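Long-range contacts in mirolysin (PDB 7OD0), which probably hydrolyses peptide bonds in protein substrates as a zinc-dependent endopeptidase of the pappalysin family, within the metzincin clan: residues Q35-D40 and R166-E171; G207-P212 and D231-A236; M225-M230 and C237-T242. All coordinates share one frame; numbering follows the deposited sequence.

How the interactions relate
Interaction 1 lies deep in the core, where helix 27-40 meets helix 166-175 through a carboxylate grip and an apolar patch. Interaction 3 is also buried but joins two irregular chain pieces, 225-230 and 237-242, by a few backbone bonds and much apolar and aromatic packing. Interaction 2 is a surface contact, smaller in area than interaction 3, and relies on one backbone bond, a water and a glycine lying on a tyrosine ring. Interactions 2 and 3 alternate along the chain, and the disulfide between C208 and C237 ties them together. R166 NH1 of interaction 1 reaches D235 O of interaction 2, and all three contacts border the bound benzothiadiazole.

Interaction 1. Residues Q35-D40 and R166-E171; sequences QVLNED and RTATHE. With ZN (zinc ion), chain J; V7Q (2,1,3-benzothiadiazol-4-ylmethanamine), chain G.
D40, at the end of helix 27-40, reaches across to R166 and T169, three residues apart on helix 166-175. Its OD2 is gripped twice, by R166 NE at 2.9 Å on the syn side and by T169 OG1 at 2.7 Å on the anti side, each donor standing somewhat out of the carboxylate plane. D40 OD1 takes R166 NH2 at 3.2 Å from above that plane. The result is a side-on, two-nitrogen salt bridge: both oxygens lie close to the guanidinium plane although the two flat groups are turned 39° apart. R166 bends at chi2 (62°), which brings its outer half back to helix 27-40, while its NH1 bonds D47 and the carbonyl of D235. Several donors thus compensate this buried carboxylate, and they would be expected to keep it ionised.

Beside the polar grip, methyl groups pack closely against the second helix and the T169 side chain. L37 lays CD2 against the backbone, 3.8 Å from T169 N, with A168 CB next to it. V36 CG1 meets T169 OG1 at 3.9 Å, the two side chains crossing at about a right angle. The axes of the two short helical segments pass 9.3 Å apart at 55°. Round helix 27-40, on its outer side and nearer to solvent, Q35 NE2 in one of two conformers hydrogen-bonds E39 OE2, and E39 has a salt bridge to R154.

H170, the residue after T169, points away from helix 27-40 and binds the zinc ion through NE2 at 2.0 Å, as do H174 and H180. C3 of the bound benzothiadiazole-methanamine lies over one face of the H170 ring, toward its rim. The arrangement is consistent with the active-site helix of a metzincin, with H170, E171 and H174 as the HExxH residues.

Interaction 2. Residues G207-P212 and D231-A236; sequences GCPSFP and DYTYDA. With V7Q (2,1,3-benzothiadiazol-4-ylmethanamine), chain G; ACT (acetate ion), chain I.
G207 O accepts a nearly straight hydrogen bond from Y234 N (2.8 Å, 173° at the hydrogen), and one water joins the two segments again, accepting from G207 N and donating to Y232 O. G207 CA sits over the centre of the Y234 ring, 3.3 Å from its centroid and almost exactly on the normal, a CH-pi contact. Y234 CG is anti to the carbonyl carbon (chi1 -75°), which swings the ring over the glycine.

Segment 231-236 directly follows what is probably the Met-turn of a metzincin, and Y232 is consistent with the tyrosine that pappalysins hold beside the zinc. The Y232 ring carries the benzothiadiazole over one face, and Y232 OH bonds acetate O at 2.7 Å in the ring plane. The ring also meets W182, H180 and Y204. The amine N1 of the benzothiadiazole compound lies near T233 O, but its exact position is doubtful.

In one of its two conformers, C208 SG comes obliquely to the Y234 ring, 3.6 Å from Y234 CD2, and its disulfide to C237 ties this surface loop covalently to segment 237-242. T233 packs CB against G207 O at 3.3 Å and CG2 against P209 CD at 3.8 Å, while its OG1 bonds the carbonyl of F226.

Interaction 3. Residues M225-M230 and C237-T242; sequences MFMNYM and CMNLFT. With V7Q (2,1,3-benzothiadiazol-4-ylmethanamine), chain G; EDO (1,2-ethanediol), chain H.
M227 O is gripped by two groups of segment 237-242: N239 N donates a hydrogen bond to M227 O at 2.8 Å, and M238 CA adds a CA-H...O contact to M227 O at 3.1 Å. M227 lies in a type I turn from M225 to N228, leading into what is consistent with the metzincin Met-turn, whose methionine would be M230, packed against the zinc ligand H174.

A single beta bridge pairs N228 with L240. L240 O takes Y229 N at 3.0 Å and also lies near N228 CA. N228 OD1 accepts from M230 N in an Asx turn, and its ND2 bonds Q245.

Around this backbone the side chains interlock. M227 CG, placed between the backbone N and the carbonyl carbon (chi1 65°), touches N239 OD1 on one flank and L240 CD2 at 3.6 Å on another. The N239 amide oxygen itself bonds T51. The Y229 ring is held on several sides: the backbone of L240 lies over one face, M238 CB meets Y229 CD1 at 3.7 Å, and the edge of the Y229 ring points at the face of F241. That pair is T-shaped, centroids 4.7 Å apart and planes at 65°, with Y229 CD2 over the centre of F241. At the far end, Y229 OH hydrogen-bonds O2 of a bound ethanediol at 2.9 Å.

Interaction 1. Residues Q35-D40 and R166-E171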
# COMPACT_ATOMS: atom_id res chain seq x y z
N GLN A 35 -8.18 8.60 -1.42
CA GLN A 35 -8.50 9.31 -0.16
C GLN A 35 -8.00 8.51 1.06
O GLN A 35 -7.44 9.14 1.97
CB GLN A 35 -10.00 9.58 -0.10
CG GLN A 35 -10.45 10.20 1.21
CD GLN A 35 -9.89 11.58 1.45
OE1 GLN A 35 -9.53 12.30 0.52
NE2 GLN A 35 -9.84 11.97 2.71
N VAL A 36 -8.20 7.19 1.09
CA VAL A 36 -7.73 6.32 2.22
C VAL A 36 -6.20 6.38 2.34
O VAL A 36 -5.70 6.39 3.48
CB VAL A 36 -8.18 4.85 2.06
CG1 VAL A 36 -7.39 3.92 2.96
CG2 VAL A 36 -9.66 4.66 2.29
N LEU A 37 -5.48 6.37 1.21
CA LEU A 37 -4.00 6.40 1.22
C LEU A 37 -3.56 7.72 1.85
O LEU A 37 -2.65 7.69 2.70
CB LEU A 37 -3.49 6.27 -0.22
CG LEU A 37 -3.59 4.87 -0.83
CD1 LEU A 37 -3.07 4.88 -2.25
CD2 LEU A 37 -2.81 3.85 0.01
N ASN A 38 -4.20 8.83 1.47
CA ASN A 38 -3.88 10.19 1.96
C ASN A 38 -4.16 10.26 3.46
O ASN A 38 -3.34 10.80 4.19
CB ASN A 38 -4.65 11.26 1.18
CG ASN A 38 -4.03 11.54 -0.17
OD1 ASN A 38 -2.84 11.81 -0.26
ND2 ASN A 38 -4.85 11.50 -1.21
N GLU A 39 -5.26 9.67 3.92
CA GLU A 39 -5.63 9.64 5.37
C GLU A 39 -4.58 8.83 6.14
O GLU A 39 -4.06 9.34 7.13
CB GLU A 39 -7.02 9.05 5.54
CG GLU A 39 -8.12 9.88 4.90
CD GLU A 39 -9.50 9.34 5.20
OE1 GLU A 39 -9.58 8.40 6.04
OE2 GLU A 39 -10.49 9.86 4.62
N ASP A 40 -4.26 7.62 5.70
CA ASP A 40 -3.39 6.67 6.47
C ASP A 40 -1.94 7.17 6.46
O ASP A 40 -1.21 6.88 7.42
CB ASP A 40 -3.50 5.26 5.89
CG ASP A 40 -4.87 4.64 6.06
OD1 ASP A 40 -5.73 5.27 6.71
OD2 ASP A 40 -5.07 3.51 5.55
N ARG A 166 -7.39 -0.85 3.18
CA ARG A 166 -6.11 -1.06 3.93
C ARG A 166 -5.21 -2.06 3.19
O ARG A 166 -4.03 -2.11 3.53
CB ARG A 166 -6.35 -1.46 5.39
CG ARG A 166 -6.27 -0.29 6.37
CD ARG A 166 -7.32 0.77 6.09
NE ARG A 166 -7.11 1.98 6.90
CZ ARG A 166 -7.62 2.23 8.12
NH1 ARG A 166 -8.38 1.34 8.73
NH2 ARG A 166 -7.31 3.35 8.75
N THR A 167 -5.74 -2.85 2.26
CA THR A 167 -4.87 -3.71 1.41
C THR A 167 -3.84 -2.82 0.72
O THR A 167 -2.63 -3.14 0.78
CB THR A 167 -5.66 -4.56 0.41
OG1 THR A 167 -6.63 -5.28 1.16
CG2 THR A 167 -4.78 -5.51 -0.36
N ALA A 168 -4.31 -1.73 0.10
CA ALA A 168 -3.46 -0.77 -0.65
C ALA A 168 -2.50 -0.07 0.32
O ALA A 168 -1.32 0.07 -0.03
CB ALA A 168 -4.32 0.22 -1.38
N THR A 169 -2.97 0.34 1.51
CA THR A 169 -2.09 0.97 2.55
C THR A 169 -0.93 0.01 2.87
O THR A 169 0.23 0.45 2.84
CB THR A 169 -2.87 1.31 3.82
OG1 THR A 169 -3.89 2.25 3.47
CG2 THR A 169 -1.98 1.88 4.92
N HIS A 170 -1.24 -1.26 3.15
CA HIS A 170 -0.26 -2.32 3.48
C HIS A 170 0.73 -2.49 2.31
O HIS A 170 1.95 -2.52 2.55
CB HIS A 170 -1.04 -3.59 3.86
CG HIS A 170 -0.24 -4.83 4.10
ND1 HIS A 170 -0.10 -5.37 5.37
CD2 HIS A 170 0.37 -5.69 3.25
CE1 HIS A 170 0.62 -6.48 5.31
NE2 HIS A 170 0.90 -6.71 4.00
N GLU A 171 0.23 -2.62 1.08
CA GLU A 171 1.06 -2.84 -0.13
C GLU A 171 1.92 -1.60 -0.42
O GLU A 171 3.09 -1.75 -0.81
CB GLU A 171 0.20 -3.18 -1.35
CG GLU A 171 -0.55 -4.50 -1.25
CD GLU A 171 0.22 -5.73 -0.79
OE1 GLU A 171 1.49 -5.72 -0.87
OE2 GLU A 171 -0.45 -6.71 -0.37
ZN ZN J . 2.37 -7.93 3.37
N1 V7Q G . -4.54 -6.56 6.23
C1 V7Q G . -3.61 -6.20 5.14
C2 V7Q G . -3.29 -7.32 4.18
C3 V7Q G . -2.71 -7.05 2.94
C4 V7Q G . -2.38 -8.06 2.04
C5 V7Q G . -2.62 -9.37 2.32
C6 V7Q G . -3.22 -9.69 3.56
N2 V7Q G . -3.55 -10.92 4.01
S1 V7Q G . -4.40 -10.66 5.36
N3 V7Q G . -4.13 -9.09 5.61
C7 V7Q G . -3.55 -8.64 4.48

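Interaction 2. Residues G207-P212 and D231-A236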
# COMPACT_ATOMS: atom_id res chain seq x y z
N GLY A 207 -7.97 -11.39 11.60
CA GLY A 207 -9.24 -10.95 12.19
C GLY A 207 -9.04 -9.67 12.96
O GLY A 207 -8.34 -8.77 12.45
N CYS A 208 -9.62 -9.59 14.15
CA CYS A 208 -9.60 -8.39 15.03
C CYS A 208 -9.34 -8.80 16.47
O CYS A 208 -10.28 -8.94 17.23
CB CYS A 208 -10.94 -7.67 14.99
SG CYS A 208 -11.25 -6.73 13.47
N PRO A 209 -8.07 -9.00 16.90
CA PRO A 209 -7.79 -9.37 18.28
C PRO A 209 -8.31 -8.29 19.25
O PRO A 209 -8.45 -7.16 18.85
CB PRO A 209 -6.26 -9.47 18.35
CG PRO A 209 -5.80 -9.55 16.91
CD PRO A 209 -6.86 -8.86 16.07
N SER A 210 -8.61 -8.68 20.49
CA SER A 210 -8.85 -7.73 21.60
C SER A 210 -7.50 -7.18 22.06
O SER A 210 -6.55 -7.95 22.20
CB SER A 210 -9.58 -8.39 22.73
OG SER A 210 -10.90 -8.70 22.31
N PHE A 211 -7.45 -5.87 22.29
CA PHE A 211 -6.31 -5.16 22.91
C PHE A 211 -6.31 -5.43 24.42
O PHE A 211 -7.35 -5.33 25.05
CB PHE A 211 -6.43 -3.66 22.67
CG PHE A 211 -5.32 -2.89 23.32
CD1 PHE A 211 -4.03 -3.00 22.87
CD2 PHE A 211 -5.58 -2.08 24.43
CE1 PHE A 211 -3.00 -2.30 23.46
CE2 PHE A 211 -4.55 -1.36 25.03
CZ PHE A 211 -3.25 -1.48 24.55
N PRO A 212 -5.16 -5.76 25.05
CA PRO A 212 -3.91 -6.06 24.36
C PRO A 212 -3.78 -7.52 23.92
O PRO A 212 -4.31 -8.40 24.59
CB PRO A 212 -2.88 -5.82 25.46
CG PRO A 212 -3.58 -6.32 26.72
CD PRO A 212 -5.02 -5.90 26.51
N ASP A 231 0.52 -5.61 9.69
CA ASP A 231 0.07 -6.94 10.18
C ASP A 231 -0.95 -7.48 9.17
O ASP A 231 -1.14 -6.85 8.10
CB ASP A 231 -0.43 -6.87 11.62
CG ASP A 231 -0.22 -8.18 12.37
OD1 ASP A 231 -0.06 -9.22 11.70
OD2 ASP A 231 -0.25 -8.15 13.61
N TYR A 232 -1.57 -8.62 9.47
CA TYR A 232 -2.53 -9.26 8.54
C TYR A 232 -3.96 -9.17 9.10
O TYR A 232 -4.83 -10.00 8.74
CB TYR A 232 -2.08 -10.70 8.30
CG TYR A 232 -1.11 -10.93 7.18
CD1 TYR A 232 -0.86 -9.99 6.19
CD2 TYR A 232 -0.54 -12.19 7.03
CE1 TYR A 232 -0.03 -10.27 5.12
CE2 TYR A 232 0.33 -12.47 5.99
CZ TYR A 232 0.57 -11.52 5.02
OH TYR A 232 1.39 -11.81 3.97
N THR A 233 -4.23 -8.17 9.93
CA THR A 233 -5.55 -8.04 10.61
C THR A 233 -6.57 -7.42 9.65
O THR A 233 -6.19 -6.94 8.60
CB THR A 233 -5.41 -7.24 11.91
OG1 THR A 233 -4.63 -6.08 11.65
CG2 THR A 233 -4.73 -8.04 13.01
N TYR A 234 -7.84 -7.52 10.01
CA TYR A 234 -8.99 -6.94 9.29
C TYR A 234 -8.78 -5.43 9.13
O TYR A 234 -8.22 -4.79 10.06
CB TYR A 234 -10.26 -7.23 10.06
CG TYR A 234 -10.78 -8.65 10.00
CD1 TYR A 234 -10.30 -9.58 9.10
CD2 TYR A 234 -11.84 -9.03 10.81
CE1 TYR A 234 -10.83 -10.86 9.02
CE2 TYR A 234 -12.39 -10.29 10.74
CZ TYR A 234 -11.89 -11.21 9.85
OH TYR A 234 -12.45 -12.45 9.83
N ASP A 235 -9.25 -4.89 8.01
CA ASP A 235 -9.09 -3.45 7.65
C ASP A 235 -9.55 -2.54 8.81
O ASP A 235 -8.86 -1.54 9.06
CB ASP A 235 -9.85 -3.09 6.38
CG ASP A 235 -9.22 -3.56 5.08
OD1 ASP A 235 -8.44 -4.56 5.12
OD2 ASP A 235 -9.55 -2.95 4.04
N ALA A 236 -10.70 -2.83 9.46
CA ALA A 236 -11.34 -1.94 10.46
C ALA A 236 -10.57 -1.98 11.78
O ALA A 236 -10.90 -1.20 12.69
CB ALA A 236 -12.78 -2.33 10.69
N1 V7Q G . -4.54 -6.56 6.23
C1 V7Q G . -3.61 -6.20 5.14
C2 V7Q G . -3.29 -7.32 4.18
C3 V7Q G . -2.71 -7.05 2.94
C4 V7Q G . -2.38 -8.06 2.04
C5 V7Q G . -2.62 -9.37 2.32
C6 V7Q G . -3.22 -9.69 3.56
N2 V7Q G . -3.55 -10.92 4.01
S1 V7Q G . -4.40 -10.66 5.36
N3 V7Q G . -4.13 -9.09 5.61
C7 V7Q G . -3.55 -8.64 4.48
C ACT I . 1.86 -9.33 1.16
O ACT I . 1.93 -9.70 2.34
OXT ACT I . 1.08 -8.45 0.79
CH3 ACT I . 2.83 -9.93 0.13
O HOH W 1 -7.17 -11.13 9.10

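Interaction 3. Residues M225-M230 and C237-T242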
# COMPACT_ATOMS: atom_id res chain seq x y z
N MET A 225 1.66 -4.76 18.33
CA MET A 225 0.91 -3.72 17.59
C MET A 225 0.13 -4.37 16.45
O MET A 225 0.47 -4.14 15.28
CB MET A 225 1.87 -2.68 17.03
CG MET A 225 1.27 -1.32 16.94
SD MET A 225 2.54 -0.24 16.31
CE MET A 225 3.25 0.35 17.85
N PHE A 226 -0.90 -5.15 16.80
CA PHE A 226 -1.71 -5.88 15.78
C PHE A 226 -2.54 -4.86 14.99
O PHE A 226 -3.07 -5.28 13.97
CB PHE A 226 -2.58 -6.97 16.40
CG PHE A 226 -3.66 -6.45 17.33
CD1 PHE A 226 -4.86 -5.97 16.84
CD2 PHE A 226 -3.45 -6.42 18.69
CE1 PHE A 226 -5.84 -5.48 17.69
CE2 PHE A 226 -4.43 -5.94 19.55
CZ PHE A 226 -5.63 -5.47 19.05
N MET A 227 -2.63 -3.60 15.41
CA MET A 227 -3.42 -2.60 14.64
C MET A 227 -2.48 -1.83 13.71
O MET A 227 -2.95 -0.89 13.08
CB MET A 227 -4.23 -1.66 15.54
CG MET A 227 -3.42 -0.73 16.44
SD MET A 227 -2.27 -1.56 17.59
CE MET A 227 -3.42 -2.47 18.60
N ASN A 228 -1.21 -2.23 13.62
CA ASN A 228 -0.25 -1.71 12.62
C ASN A 228 -0.69 -2.16 11.21
O ASN A 228 -1.02 -3.35 11.05
CB ASN A 228 1.18 -2.20 12.91
CG ASN A 228 2.21 -1.39 12.17
OD1 ASN A 228 2.53 -1.66 11.02
ND2 ASN A 228 2.71 -0.36 12.81
N TYR A 229 -0.59 -1.27 10.22
CA TYR A 229 -0.97 -1.57 8.81
C TYR A 229 -0.22 -2.78 8.27
O TYR A 229 -0.77 -3.44 7.37
CB TYR A 229 -0.75 -0.36 7.90
CG TYR A 229 -1.60 0.81 8.29
CD1 TYR A 229 -2.97 0.68 8.37
CD2 TYR A 229 -1.03 2.04 8.60
CE1 TYR A 229 -3.78 1.74 8.72
CE2 TYR A 229 -1.82 3.11 8.97
CZ TYR A 229 -3.19 2.96 9.06
OH TYR A 229 -4.00 3.99 9.42
N MET A 230 0.98 -3.06 8.78
CA MET A 230 1.87 -4.12 8.25
C MET A 230 1.63 -5.46 8.97
O MET A 230 2.46 -6.36 8.83
CB MET A 230 3.34 -3.68 8.38
CG MET A 230 3.63 -2.38 7.68
SD MET A 230 2.94 -2.26 6.01
CE MET A 230 3.77 -3.62 5.20
N CYS A 237 -9.57 -2.84 11.88
CA CYS A 237 -8.83 -3.11 13.12
C CYS A 237 -7.37 -2.68 12.97
O CYS A 237 -6.59 -2.96 13.87
CB CYS A 237 -9.06 -4.57 13.48
SG CYS A 237 -10.79 -4.83 13.99
N MET A 238 -7.04 -1.94 11.89
CA MET A 238 -5.70 -1.35 11.65
C MET A 238 -5.84 0.17 11.68
O MET A 238 -6.92 0.67 11.29
CB MET A 238 -5.15 -1.69 10.26
CG MET A 238 -4.79 -3.10 10.05
SD MET A 238 -4.32 -3.28 8.33
CE MET A 238 -3.74 -4.97 8.46
N ASN A 239 -4.86 0.90 12.19
CA ASN A 239 -5.06 2.37 12.32
C ASN A 239 -3.75 3.13 12.49
O ASN A 239 -3.88 4.34 12.78
CB ASN A 239 -6.05 2.70 13.43
CG ASN A 239 -5.77 1.95 14.71
OD1 ASN A 239 -4.76 2.20 15.37
ND2 ASN A 239 -6.67 1.03 15.06
N LEU A 240 -2.56 2.52 12.33
CA LEU A 240 -1.32 3.34 12.36
C LEU A 240 -0.13 2.69 11.67
O LEU A 240 -0.08 1.44 11.50
CB LEU A 240 -0.95 3.70 13.80
CG LEU A 240 -0.13 2.69 14.60
CD1 LEU A 240 0.57 3.38 15.77
CD2 LEU A 240 -1.01 1.57 15.10
N PHE A 241 0.76 3.59 11.29
CA PHE A 241 2.20 3.38 11.07
C PHE A 241 2.90 3.97 12.30
O PHE A 241 2.34 4.93 12.89
CB PHE A 241 2.70 4.14 9.83
CG PHE A 241 2.29 3.59 8.50
CD1 PHE A 241 2.67 2.31 8.11
CD2 PHE A 241 1.55 4.35 7.61
CE1 PHE A 241 2.29 1.80 6.87
CE2 PHE A 241 1.18 3.84 6.37
CZ PHE A 241 1.56 2.57 6.00
N THR A 242 4.09 3.48 12.63
CA THR A 242 4.93 4.11 13.67
C THR A 242 5.79 5.22 13.05
O THR A 242 5.96 5.25 11.80
CB THR A 242 5.82 3.11 14.41
OG1 THR A 242 6.81 2.64 13.51
CG2 THR A 242 5.03 1.97 15.02
N1 V7Q G . -4.54 -6.56 6.23
C1 V7Q G . -3.61 -6.20 5.14
C2 V7Q G . -3.29 -7.32 4.18
C3 V7Q G . -2.71 -7.05 2.94
C4 V7Q G . -2.38 -8.06 2.04
C5 V7Q G . -2.62 -9.37 2.32
C6 V7Q G . -3.22 -9.69 3.56
N2 V7Q G . -3.55 -10.92 4.01
S1 V7Q G . -4.40 -10.66 5.36
N3 V7Q G . -4.13 -9.09 5.61
C7 V7Q G . -3.55 -8.64 4.48
C1 EDO H . -1.30 6.66 11.32
O1 EDO H . 0.01 6.51 11.75
C2 EDO H . -1.53 6.64 9.92
O2 EDO H . -2.91 6.64 9.69